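Local coordinates for protein nucleoporin NUP170 (Chaetomium thermophilum, PDB 5HAX) that probably serves as a scaffold nucleoporin of the nuclear pore complex, built from a beta-propeller followed by a helical region, at residues 445-450 with 468-473; 461-466 with 488-493. All blocks are in the same frame, centred on the assembly; numbering follows the deposited sequence.

Interaction 1. Residues 445-450 with 468-473; sequences LTTAPF and DQVPGE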
loop_
_atom_site.group_PDB
_atom_site.type_symbol
_atom_site.label_atom_id
_atom_site.label_comp_id
_atom_site.label_asym_id
_atom_site.label_seq_id
_atom_site.Cartn_x
_atom_site.Cartn_y
_atom_site.Cartn_z
ATOM N N LEU A 445 7.105 -0.695 4.775
ATOM C CA LEU A 445 6.235 -1.549 3.978
ATOM C C LEU A 445 7.072 -2.560 3.202
ATOM O O LEU A 445 8.068 -2.195 2.570
ATOM C CB LEU A 445 5.401 -0.692 3.025
ATOM C CG LEU A 445 4.418 -1.394 2.088
ATOM C CD1 LEU A 445 3.252 -1.991 2.857
ATOM C CD2 LEU A 445 3.921 -0.423 1.028
ATOM N N THR A 446 6.669 -3.833 3.254
ATOM C CA THR A 446 7.376 -4.904 2.558
ATOM C C THR A 446 6.718 -5.305 1.247
ATOM O O THR A 446 7.386 -5.901 0.395
ATOM C CB THR A 446 7.478 -6.152 3.444
ATOM O OG1 THR A 446 6.185 -6.751 3.587
ATOM C CG2 THR A 446 8.036 -5.804 4.814
ATOM N N THR A 447 5.435 -5.004 1.074
ATOM C CA THR A 447 4.696 -5.332 -0.134
ATOM C C THR A 447 4.570 -4.090 -1.013
ATOM O O THR A 447 5.027 -3.000 -0.667
ATOM C CB THR A 447 3.324 -5.900 0.230
ATOM O OG1 THR A 447 2.747 -5.115 1.279
ATOM C CG2 THR A 447 3.454 -7.337 0.705
ATOM N N ALA A 448 3.945 -4.264 -2.176
ATOM C CA ALA A 448 3.799 -3.162 -3.109
ATOM C C ALA A 448 2.841 -2.110 -2.546
ATOM O O ALA A 448 1.886 -2.447 -1.840
ATOM C CB ALA A 448 3.281 -3.663 -4.453
ATOM N N PRO A 449 3.078 -0.830 -2.837
ATOM C CA PRO A 449 2.183 0.220 -2.334
ATOM C C PRO A 449 0.731 -0.047 -2.706
ATOM O O PRO A 449 0.422 -0.499 -3.810
ATOM C CB PRO A 449 2.714 1.489 -3.008
ATOM C CG PRO A 449 4.148 1.202 -3.269
ATOM C CD PRO A 449 4.231 -0.267 -3.564
ATOM N N PHE A 450 -0.165 0.231 -1.762
ATOM C CA PHE A 450 -1.582 -0.030 -1.968
ATOM C C PHE A 450 -2.183 0.986 -2.930
ATOM O O PHE A 450 -1.891 2.184 -2.862
ATOM C CB PHE A 450 -2.328 0.015 -0.635
ATOM C CG PHE A 450 -3.813 -0.225 -0.756
ATOM C CD1 PHE A 450 -4.677 0.815 -1.063
ATOM C CD2 PHE A 450 -4.344 -1.487 -0.548
ATOM C CE1 PHE A 450 -6.039 0.598 -1.170
ATOM C CE2 PHE A 450 -5.706 -1.709 -0.655
ATOM C CZ PHE A 450 -6.554 -0.664 -0.964
ATOM N N ASP A 468 -6.716 -9.378 -5.788
ATOM C CA ASP A 468 -5.800 -8.931 -6.833
ATOM C C ASP A 468 -4.390 -8.659 -6.336
ATOM O O ASP A 468 -3.447 -8.750 -7.124
ATOM C CB ASP A 468 -6.335 -7.656 -7.499
ATOM C CG ASP A 468 -7.192 -7.944 -8.714
ATOM O OD1 ASP A 468 -6.801 -8.800 -9.538
ATOM O OD2 ASP A 468 -8.258 -7.312 -8.843
ATOM N N GLN A 469 -4.228 -8.318 -5.060
ATOM C CA GLN A 469 -2.923 -8.047 -4.478
ATOM C C GLN A 469 -2.912 -8.575 -3.053
ATOM O O GLN A 469 -3.925 -8.505 -2.352
ATOM C CB GLN A 469 -2.604 -6.544 -4.500
ATOM C CG GLN A 469 -3.633 -5.676 -3.790
ATOM C CD GLN A 469 -3.446 -4.194 -4.075
ATOM O OE1 GLN A 469 -3.083 -3.420 -3.188
ATOM N NE2 GLN A 469 -3.699 -3.792 -5.315
ATOM N N VAL A 470 -1.771 -9.115 -2.634
ATOM C CA VAL A 470 -1.658 -9.730 -1.313
ATOM C C VAL A 470 -1.941 -8.679 -0.246
ATOM O O VAL A 470 -1.793 -7.476 -0.508
ATOM C CB VAL A 470 -0.272 -10.364 -1.100
ATOM C CG1 VAL A 470 -0.069 -11.530 -2.055
ATOM C CG2 VAL A 470 0.832 -9.326 -1.262
ATOM N N PRO A 471 -2.357 -9.078 0.956
ATOM C CA PRO A 471 -2.552 -8.096 2.027
ATOM C C PRO A 471 -1.241 -7.413 2.384
ATOM O O PRO A 471 -0.171 -8.026 2.351
ATOM C CB PRO A 471 -3.085 -8.938 3.194
ATOM C CG PRO A 471 -3.549 -10.216 2.586
ATOM C CD PRO A 471 -2.689 -10.445 1.389
ATOM N N GLY A 472 -1.333 -6.131 2.726
ATOM C CA GLY A 472 -0.139 -5.390 3.092
ATOM C C GLY A 472 0.560 -6.018 4.287
ATOM O O GLY A 472 -0.080 -6.473 5.238
ATOM N N GLU A 473 1.890 -6.051 4.223
ATOM C CA GLU A 473 2.722 -6.530 5.313
ATOM C C GLU A 473 3.753 -5.464 5.649
ATOM O O GLU A 473 4.241 -4.750 4.767
ATOM C CB GLU A 473 3.419 -7.855 4.964
ATOM C CG GLU A 473 2.453 -9.017 4.776
ATOM C CD GLU A 473 3.149 -10.363 4.693
ATOM O OE1 GLU A 473 4.396 -10.406 4.743
ATOM O OE2 GLU A 473 2.437 -11.383 4.582
HETATM O O HOH W 1 6.588 -9.309 4.531
#

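Interaction 2. Residues 461-466 with 488-493; sequences NELAVQ and RRLVDI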
loop_
_atom_site.group_PDB
_atom_site.type_symbol
_atom_site.label_atom_id
_atom_site.label_comp_id
_atom_site.label_asym_id
_atom_site.label_seq_id
_atom_site.Cartn_x
_atom_site.Cartn_y
_atom_site.Cartn_z
ATOM N N ASN A 461 -10.414 1.519 -1.775
ATOM C CA ASN A 461 -11.369 0.411 -1.717
ATOM C C ASN A 461 -10.618 -0.903 -1.499
ATOM O O ASN A 461 -10.296 -1.645 -2.430
ATOM C CB ASN A 461 -12.213 0.369 -2.983
ATOM C CG ASN A 461 -13.434 -0.516 -2.835
ATOM O OD1 ASN A 461 -13.519 -1.326 -1.911
ATOM N ND2 ASN A 461 -14.385 -0.370 -3.747
ATOM N N GLU A 462 -10.352 -1.196 -0.222
ATOM C CA GLU A 462 -9.709 -2.458 0.142
ATOM C C GLU A 462 -10.524 -3.656 -0.327
ATOM O O GLU A 462 -9.962 -4.679 -0.736
ATOM C CB GLU A 462 -9.524 -2.549 1.654
ATOM C CG GLU A 462 -8.559 -1.565 2.274
ATOM C CD GLU A 462 -8.315 -1.881 3.735
ATOM O OE1 GLU A 462 -7.235 -2.417 4.057
ATOM O OE2 GLU A 462 -9.213 -1.617 4.561
ATOM N N LEU A 463 -11.853 -3.560 -0.238
ATOM C CA LEU A 463 -12.704 -4.697 -0.565
ATOM C C LEU A 463 -12.521 -5.121 -2.014
ATOM O O LEU A 463 -12.544 -6.315 -2.329
ATOM C CB LEU A 463 -14.165 -4.341 -0.287
ATOM C CG LEU A 463 -14.463 -3.990 1.171
ATOM C CD1 LEU A 463 -15.804 -3.288 1.293
ATOM C CD2 LEU A 463 -14.432 -5.240 2.033
ATOM N N ALA A 464 -12.308 -4.152 -2.905
ATOM C CA ALA A 464 -12.241 -4.440 -4.332
ATOM C C ALA A 464 -10.988 -5.221 -4.707
ATOM O O ALA A 464 -11.004 -5.970 -5.692
ATOM C CB ALA A 464 -12.299 -3.135 -5.121
ATOM N N VAL A 465 -9.904 -5.071 -3.945
ATOM C CA VAL A 465 -8.606 -5.640 -4.298
ATOM C C VAL A 465 -8.238 -6.825 -3.413
ATOM O O VAL A 465 -7.075 -7.247 -3.402
ATOM C CB VAL A 465 -7.504 -4.567 -4.250
ATOM C CG1 VAL A 465 -7.747 -3.513 -5.318
ATOM C CG2 VAL A 465 -7.427 -3.926 -2.871
ATOM N N GLN A 466 -9.203 -7.384 -2.676
ATOM C CA GLN A 466 -8.914 -8.497 -1.777
ATOM C C GLN A 466 -8.237 -9.661 -2.489
ATOM O O GLN A 466 -7.456 -10.395 -1.872
ATOM C CB GLN A 466 -10.204 -8.991 -1.116
ATOM C CG GLN A 466 -10.779 -8.058 -0.065
ATOM C CD GLN A 466 -12.057 -8.604 0.547
ATOM O OE1 GLN A 466 -12.023 -9.307 1.557
ATOM N NE2 GLN A 466 -13.191 -8.287 -0.069
ATOM N N ARG A 488 -5.287 -7.634 7.740
ATOM C CA ARG A 488 -6.300 -8.667 7.553
ATOM C C ARG A 488 -7.467 -8.116 6.746
ATOM O O ARG A 488 -7.958 -7.016 7.023
ATOM C CB ARG A 488 -6.787 -9.201 8.899
ATOM C CG ARG A 488 -5.760 -10.094 9.567
ATOM C CD ARG A 488 -6.156 -10.500 10.970
ATOM N NE ARG A 488 -7.030 -11.669 10.988
ATOM C CZ ARG A 488 -7.038 -12.587 11.951
ATOM N NH1 ARG A 488 -7.874 -13.614 11.877
ATOM N NH2 ARG A 488 -6.212 -12.487 12.986
ATOM N N ARG A 489 -7.890 -8.880 5.743
ATOM C CA ARG A 489 -9.015 -8.534 4.890
ATOM C C ARG A 489 -10.321 -9.027 5.506
ATOM O O ARG A 489 -10.336 -9.786 6.478
ATOM C CB ARG A 489 -8.839 -9.144 3.499
ATOM C CG ARG A 489 -7.512 -8.827 2.819
ATOM C CD ARG A 489 -7.230 -9.815 1.691
ATOM N NE ARG A 489 -7.038 -11.173 2.197
ATOM C CZ ARG A 489 -6.978 -12.260 1.436
ATOM N NH1 ARG A 489 -6.800 -13.449 1.994
ATOM N NH2 ARG A 489 -7.103 -12.168 0.118
ATOM N N LEU A 490 -11.433 -8.592 4.912
ATOM C CA LEU A 490 -12.742 -9.079 5.333
ATOM C C LEU A 490 -12.812 -10.601 5.260
ATOM O O LEU A 490 -13.286 -11.255 6.196
ATOM C CB LEU A 490 -13.831 -8.444 4.468
ATOM C CG LEU A 490 -15.238 -9.033 4.604
ATOM C CD1 LEU A 490 -15.726 -8.955 6.044
ATOM C CD2 LEU A 490 -16.204 -8.324 3.665
ATOM N N VAL A 491 -12.345 -11.186 4.152
ATOM C CA VAL A 491 -12.412 -12.639 3.997
ATOM C C VAL A 491 -11.569 -13.338 5.055
ATOM O O VAL A 491 -11.914 -14.437 5.506
ATOM C CB VAL A 491 -11.982 -13.060 2.576
ATOM C CG1 VAL A 491 -13.007 -12.596 1.552
ATOM C CG2 VAL A 491 -10.588 -12.532 2.244
ATOM N N ASP A 492 -10.453 -12.727 5.462
ATOM C CA ASP A 492 -9.657 -13.293 6.547
ATOM C C ASP A 492 -10.424 -13.259 7.862
ATOM O O ASP A 492 -10.425 -14.241 8.615
ATOM C CB ASP A 492 -8.336 -12.537 6.685
ATOM C CG ASP A 492 -7.521 -12.543 5.409
ATOM O OD1 ASP A 492 -7.337 -13.629 4.818
ATOM O OD2 ASP A 492 -7.069 -11.454 4.996
ATOM N N ILE A 493 -11.079 -12.133 8.157
ATOM C CA ILE A 493 -11.874 -12.021 9.377
ATOM C C ILE A 493 -13.067 -12.966 9.319
ATOM O O ILE A 493 -13.371 -13.675 10.285
ATOM C CB ILE A 493 -12.327 -10.563 9.581
ATOM C CG1 ILE A 493 -11.114 -9.648 9.780
ATOM C CG2 ILE A 493 -13.289 -10.455 10.766
ATOM C CD1 ILE A 493 -11.444 -8.173 9.684
#

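Interaction 1. Residues 445-450 with 468-473
Thr446 N donates a nearly straight hydrogen bond of 3.0 Å to Glu473 O, just where strand 440-445 ends and strand 473-478 begins. The return bond goes to a side chain: Glu473 N donates to Thr447 OG1 at 3.2 Å. This hydroxyl lies between the backbone N and the carbonyl carbon of its own residue (chi1 44°), which turns it to the strand start. The same torsion leaves the methyl of Thr447 for Val470, with CG2 to CG2 at 3.8 Å. A valine in place of Thr447 would probably leave Glu473 N without this acceptor and loosen the hold on the strand start. Thr446 OG1 sits 3.3 Å from Glu473 CB. A water joins Thr446 OG1 to Glu473 OE1, to which it donates, while OE2 forms a salt bridge with Arg486. At the far end, Gln469 OE1 meets the Phe450 ring obliquely, 3.5 Å from CD2, with amide and ring planes 68° apart. The contact thus continues the antiparallel pairing of strands 440-445 and 473-478 into the loops beyond them. These strands belong to a four-stranded propeller blade, where Arg486 lies on the next strand, 481-487.

Interaction 2. Residues 461-466 with 488-493
Arg489 NH2 donates to Gln466 O at 2.7 Å, the shortest polar bond between the two segments. The oxygen lies at the edge of the guanidinium, in its plane. Arg489 is the N-cap of helix 490-501, the first helix after the last propeller strand, 481-487. The contact therefore joins a loop of the beta-propeller to the start of the helical region.

Gln466 also reaches the helix with its side chain. Its chain is extended beyond CG (chi2 180°), which carries the amide to the first turn. There OE1 accepts from Val491 N at 3.2 Å, with the donor nearly along the C=O axis. The same oxygen packs 3.4 Å from Val491 CG1. The other end of the amide is held from its own segment: NE2 donates to Leu463 O, which lies in the amide plane. Bonds at both ends fix the rotation of this buried group. Helix 586-599 also touches Gln466, through Arg597.

Leu463 CD2 meets Leu490 CD2 at 3.9 Å, and helix 522-533 packs against both residues.

The guanidinium is held in turn by Asp492, in a side-on salt bridge. Val491 CG2 lies over the centre of one face of the Arg489 guanidinium, 3.7 Å above its plane. NE and NH1 each take a separate carboxylate oxygen, and NH2 remains for Gln466. Asp492 OD2 is gripped twice. It accepts from Arg489 NE at 2.8 Å and, on its anti lone pair, from Arg489 N, the side-chain-to-N-cap half of a capping box.

In the fold
Strand 50-57, early in the chain, later pairs with 481-487 to complete the blade. The chain enters interaction 1 at the end of strand 440-445 and passes through helix 456-459. It then makes the first half of interaction 2 at 461-466. Segment 468-473 returns to close the loop of interaction 1 as strand 473-478 begins. Strands 473-478 and 481-487 follow, and 488-493 closes interaction 2. The two contacts therefore cross rather than nest, with centres about 12 Å apart. They also touch: Phe450 packs on Val465 and Glu462, and Pro471 packs on Arg489. Interaction 1 lies within this blade's loops, and interaction 2 joins them to helix 490-501.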